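Local atomic coordinates of protection of telomeres protein 1 (Schizosaccharomyces pombe, PDB entry 4HJ5), a protein that binds single-stranded telomeric DNA, protects the 3' overhang at chromosome ends and regulates telomerase and telomere length. Residues 18-23 with 88-93. The protein carries 1 engineered substitution. Numbering follows the deposited sequence.
Sequences SFYAQV and YVVMKN
An antiparallel strand pair in the curled sheet of this OB-fold DNA-binding domain joins Phe19 to Met91 and Ala21 to Val89, each a hydrogen-bonded pair; Phe19 N to Met91 O and Met91 N to Phe19 O are both 2.8 Å. On the face carrying these four residues the groups are apolar, consistent with a barrel interior. Phe19 holds CG between its backbone N and carbonyl carbon (chi1 57°), which swings the ring toward Met91: Met91 CB lies over one face of the Phe19 ring, while Met91 SD approaches obliquely, 3.7 Å from Phe19 CE1, a Met-aromatic contact. Val37 and Ile120, on the neighbouring strands, continue this apolar layer.

The other face mixes polar and apolar groups. Val90 CG2 sits over the Tyr20 ring, 4.1 Å from its centroid, in a CH-pi contact. The extended Gln22 chain (CG anti to the backbone N, chi1 -169°) runs across Tyr88, its amide stacked within 7° of parallel to the phenol ring. One water joins Gln22 OE1, at 3.0 Å, to Tyr88 OH, at 2.8 Å, and Gly86 O accepts from Gln22 NE2. A leucine at Tyr88 would probably cost the amide its flat partner and the water its hydroxyl.

Where the backbone bends away at Asn93, Asn93 N donates to Ser18 OG at 2.8 Å; Ser18's short hydroxyl thus extends the strand pairing by a side-chain bond, tying the bend to its neighbour strand.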
ATOM      1  N   SER A  18      -6.366  -6.966  -5.421  1.00 30.20           N
ATOM      2  CA  SER A  18      -5.125  -6.709  -6.137  1.00 32.26           C
ATOM      3  C   SER A  18      -5.131  -5.255  -6.574  1.00 34.07           C
ATOM      4  O   SER A  18      -6.199  -4.717  -6.896  1.00 33.81           O
ATOM      5  CB  SER A  18      -5.017  -7.603  -7.369  1.00 30.74           C
ATOM      6  OG  SER A  18      -4.874  -8.962  -7.006  1.00 31.10           O
ATOM      7  N   PHE A  19      -3.955  -4.615  -6.592  1.00 27.52           N
ATOM      8  CA  PHE A  19      -3.896  -3.213  -7.014  1.00 33.09           C
ATOM      9  C   PHE A  19      -2.502  -2.711  -7.386  1.00 33.40           C
ATOM     10  O   PHE A  19      -1.487  -3.293  -6.995  1.00 31.98           O
ATOM     11  CB  PHE A  19      -4.508  -2.322  -5.935  1.00 29.00           C
ATOM     12  CG  PHE A  19      -3.863  -2.473  -4.586  1.00 29.83           C
ATOM     13  CD1 PHE A  19      -2.699  -1.788  -4.279  1.00 29.51           C
ATOM     14  CD2 PHE A  19      -4.421  -3.308  -3.629  1.00 25.21           C
ATOM     15  CE1 PHE A  19      -2.102  -1.937  -3.036  1.00 28.13           C
ATOM     16  CE2 PHE A  19      -3.837  -3.454  -2.380  1.00 25.23           C
ATOM     17  CZ  PHE A  19      -2.684  -2.770  -2.083  1.00 29.91           C
ATOM     18  N   TYR A  20      -2.468  -1.643  -8.172  1.00 27.19           N
ATOM     19  CA  TYR A  20      -1.234  -0.921  -8.432  1.00 30.25           C
ATOM     20  C   TYR A  20      -1.167   0.204  -7.412  1.00 27.37           C
ATOM     21  O   TYR A  20      -2.206   0.751  -7.028  1.00 26.63           O
ATOM     22  CB  TYR A  20      -1.232  -0.344  -9.859  1.00 33.46           C
ATOM     23  CG  TYR A  20      -1.090  -1.403 -10.938  1.00 31.25           C
ATOM     24  CD1 TYR A  20       0.161  -1.852 -11.328  1.00 30.70           C
ATOM     25  CD2 TYR A  20      -2.205  -1.967 -11.535  1.00 35.93           C
ATOM     26  CE1 TYR A  20       0.300  -2.832 -12.302  1.00 38.07           C
ATOM     27  CE2 TYR A  20      -2.084  -2.946 -12.503  1.00 34.96           C
ATOM     28  CZ  TYR A  20      -0.828  -3.377 -12.881  1.00 39.59           C
ATOM     29  OH  TYR A  20      -0.699  -4.346 -13.850  1.00 46.99           O
ATOM     30  N   ALA A  21       0.030   0.574  -6.977  1.00 24.32           N
ATOM     31  CA  ALA A  21       0.134   1.709  -6.063  1.00 28.44           C
ATOM     32  C   ALA A  21       1.519   2.331  -6.043  1.00 26.79           C
ATOM     33  O   ALA A  21       2.506   1.690  -6.420  1.00 32.56           O
ATOM     34  CB  ALA A  21      -0.307   1.296  -4.619  1.00 21.94           C
ATOM     35  N   GLN A  22       1.598   3.584  -5.608  1.00 21.17           N
ATOM     36  CA  GLN A  22       2.897   4.202  -5.378  1.00 22.93           C
ATOM     37  C   GLN A  22       3.251   4.153  -3.893  1.00 27.27           C
ATOM     38  O   GLN A  22       2.388   4.348  -3.033  1.00 24.78           O
ATOM     39  CB  GLN A  22       2.962   5.648  -5.888  1.00 25.47           C
ATOM     40  CG  GLN A  22       4.397   6.185  -5.881  1.00 30.67           C
ATOM     41  CD  GLN A  22       4.539   7.603  -6.439  1.00 31.07           C
ATOM     42  OE1 GLN A  22       3.589   8.380  -6.458  1.00 31.06           O
ATOM     43  NE2 GLN A  22       5.749   7.937  -6.895  1.00 31.64           N
ATOM     44  N   VAL A  23       4.522   3.906  -3.604  1.00 18.28           N
ATOM     45  CA  VAL A  23       4.977   3.754  -2.231  1.00 27.41           C
ATOM     46  C   VAL A  23       5.395   5.092  -1.674  1.00 26.07           C
ATOM     47  O   VAL A  23       6.386   5.672  -2.120  1.00 27.82           O
ATOM     48  CB  VAL A  23       6.168   2.775  -2.120  1.00 28.37           C
ATOM     49  CG1 VAL A  23       6.709   2.773  -0.699  1.00 27.76           C
ATOM     50  CG2 VAL A  23       5.745   1.395  -2.519  1.00 22.44           C
ATOM     51  N   TYR A  88       6.870   2.209  -7.483  1.00 36.12           N
ATOM     52  CA  TYR A  88       5.533   1.735  -7.763  1.00 28.05           C
ATOM     53  C   TYR A  88       5.507   0.237  -7.542  1.00 33.60           C
ATOM     54  O   TYR A  88       6.456  -0.495  -7.872  1.00 33.97           O
ATOM     55  CB  TYR A  88       5.125   2.043  -9.197  1.00 26.15           C
ATOM     56  CG  TYR A  88       5.031   3.517  -9.496  1.00 33.08           C
ATOM     57  CD1 TYR A  88       6.133   4.221  -9.959  1.00 41.28           C
ATOM     58  CD2 TYR A  88       3.825   4.207  -9.341  1.00 31.41           C
ATOM     59  CE1 TYR A  88       6.044   5.585 -10.246  1.00 35.54           C
ATOM     60  CE2 TYR A  88       3.729   5.559  -9.621  1.00 28.12           C
ATOM     61  CZ  TYR A  88       4.838   6.238 -10.071  1.00 32.22           C
ATOM     62  OH  TYR A  88       4.744   7.575 -10.352  1.00 36.30           O
ATOM     63  N   VAL A  89       4.408  -0.236  -6.997  1.00 31.55           N
ATOM     64  CA  VAL A  89       4.342  -1.628  -6.656  1.00 31.77           C
ATOM     65  C   VAL A  89       3.065  -2.195  -7.245  1.00 28.53           C
ATOM     66  O   VAL A  89       2.085  -1.464  -7.450  1.00 26.94           O
ATOM     67  CB  VAL A  89       4.368  -1.774  -5.123  1.00 36.00           C
ATOM     68  CG1 VAL A  89       3.046  -1.314  -4.504  1.00 32.42           C
ATOM     69  CG2 VAL A  89       4.682  -3.173  -4.743  1.00 26.08           C
ATOM     70  N   VAL A  90       3.072  -3.484  -7.554  1.00 23.98           N
ATOM     71  CA  VAL A  90       1.824  -4.163  -7.873  1.00 25.26           C
ATOM     72  C   VAL A  90       1.580  -5.257  -6.836  1.00 30.79           C
ATOM     73  O   VAL A  90       2.420  -6.150  -6.643  1.00 28.05           O
ATOM     74  CB  VAL A  90       1.820  -4.751  -9.306  1.00 28.37           C
ATOM     75  CG1 VAL A  90       2.994  -5.743  -9.519  1.00 27.21           C
ATOM     76  CG2 VAL A  90       0.512  -5.418  -9.586  1.00 29.81           C
ATOM     77  N   MET A  91       0.441  -5.191  -6.160  1.00 24.88           N
ATOM     78  CA  MET A  91       0.128  -6.204  -5.148  1.00 30.62           C
ATOM     79  C   MET A  91      -1.036  -7.094  -5.548  1.00 28.63           C
ATOM     80  O   MET A  91      -2.104  -6.609  -5.899  1.00 27.00           O
ATOM     81  CB  MET A  91      -0.090  -5.547  -3.786  1.00 30.57           C
ATOM     82  CG  MET A  91       1.094  -4.649  -3.435  1.00 33.44           C
ATOM     83  SD  MET A  91       0.907  -3.711  -1.921  1.00 46.07           S
ATOM     84  CE  MET A  91       0.674  -5.070  -0.778  1.00 32.46           C
ATOM     85  N   LYS A  92      -0.809  -8.407  -5.515  1.00 29.80           N
ATOM     86  CA  LYS A  92      -1.797  -9.356  -6.035  1.00 28.46           C
ATOM     87  C   LYS A  92      -2.348 -10.262  -4.929  1.00 29.64           C
ATOM     88  O   LYS A  92      -1.589 -10.785  -4.117  1.00 27.35           O
ATOM     89  CB  LYS A  92      -1.194 -10.182  -7.188  1.00 34.27           C
ATOM     90  CG  LYS A  92      -1.002  -9.384  -8.475  1.00 33.03           C
ATOM     91  CD  LYS A  92      -0.069 -10.050  -9.476  1.00 44.46           C
ATOM     92  CE  LYS A  92       0.177  -9.123 -10.667  1.00 47.97           C
ATOM     93  NZ  LYS A  92       1.155  -9.669 -11.644  1.00 49.68           N
ATOM     94  N   ASN A  93      -3.671 -10.409  -4.896  1.00 31.10           N
ATOM     95  CA  ASN A  93      -4.331 -11.331  -3.971  1.00 33.59           C
ATOM     96  C   ASN A  93      -3.909 -11.153  -2.527  1.00 34.45           C
ATOM     97  O   ASN A  93      -3.740 -12.125  -1.799  1.00 34.45           O
ATOM     98  CB  ASN A  93      -4.101 -12.782  -4.405  1.00 35.08           C
ATOM     99  CG  ASN A  93      -4.415 -13.001  -5.869  1.00 37.49           C
ATOM    100  OD1 ASN A  93      -5.440 -12.535  -6.369  1.00 32.37           O
ATOM    101  ND2 ASN A  93      -3.529 -13.700  -6.571  1.00 36.72           N
TER
HETATM  102  O   HOH W   1      -7.554  -9.860  -6.427  1.00 45.18           O
HETATM  103  O   HOH W   2       2.557   8.926  -9.275  1.00 32.25           O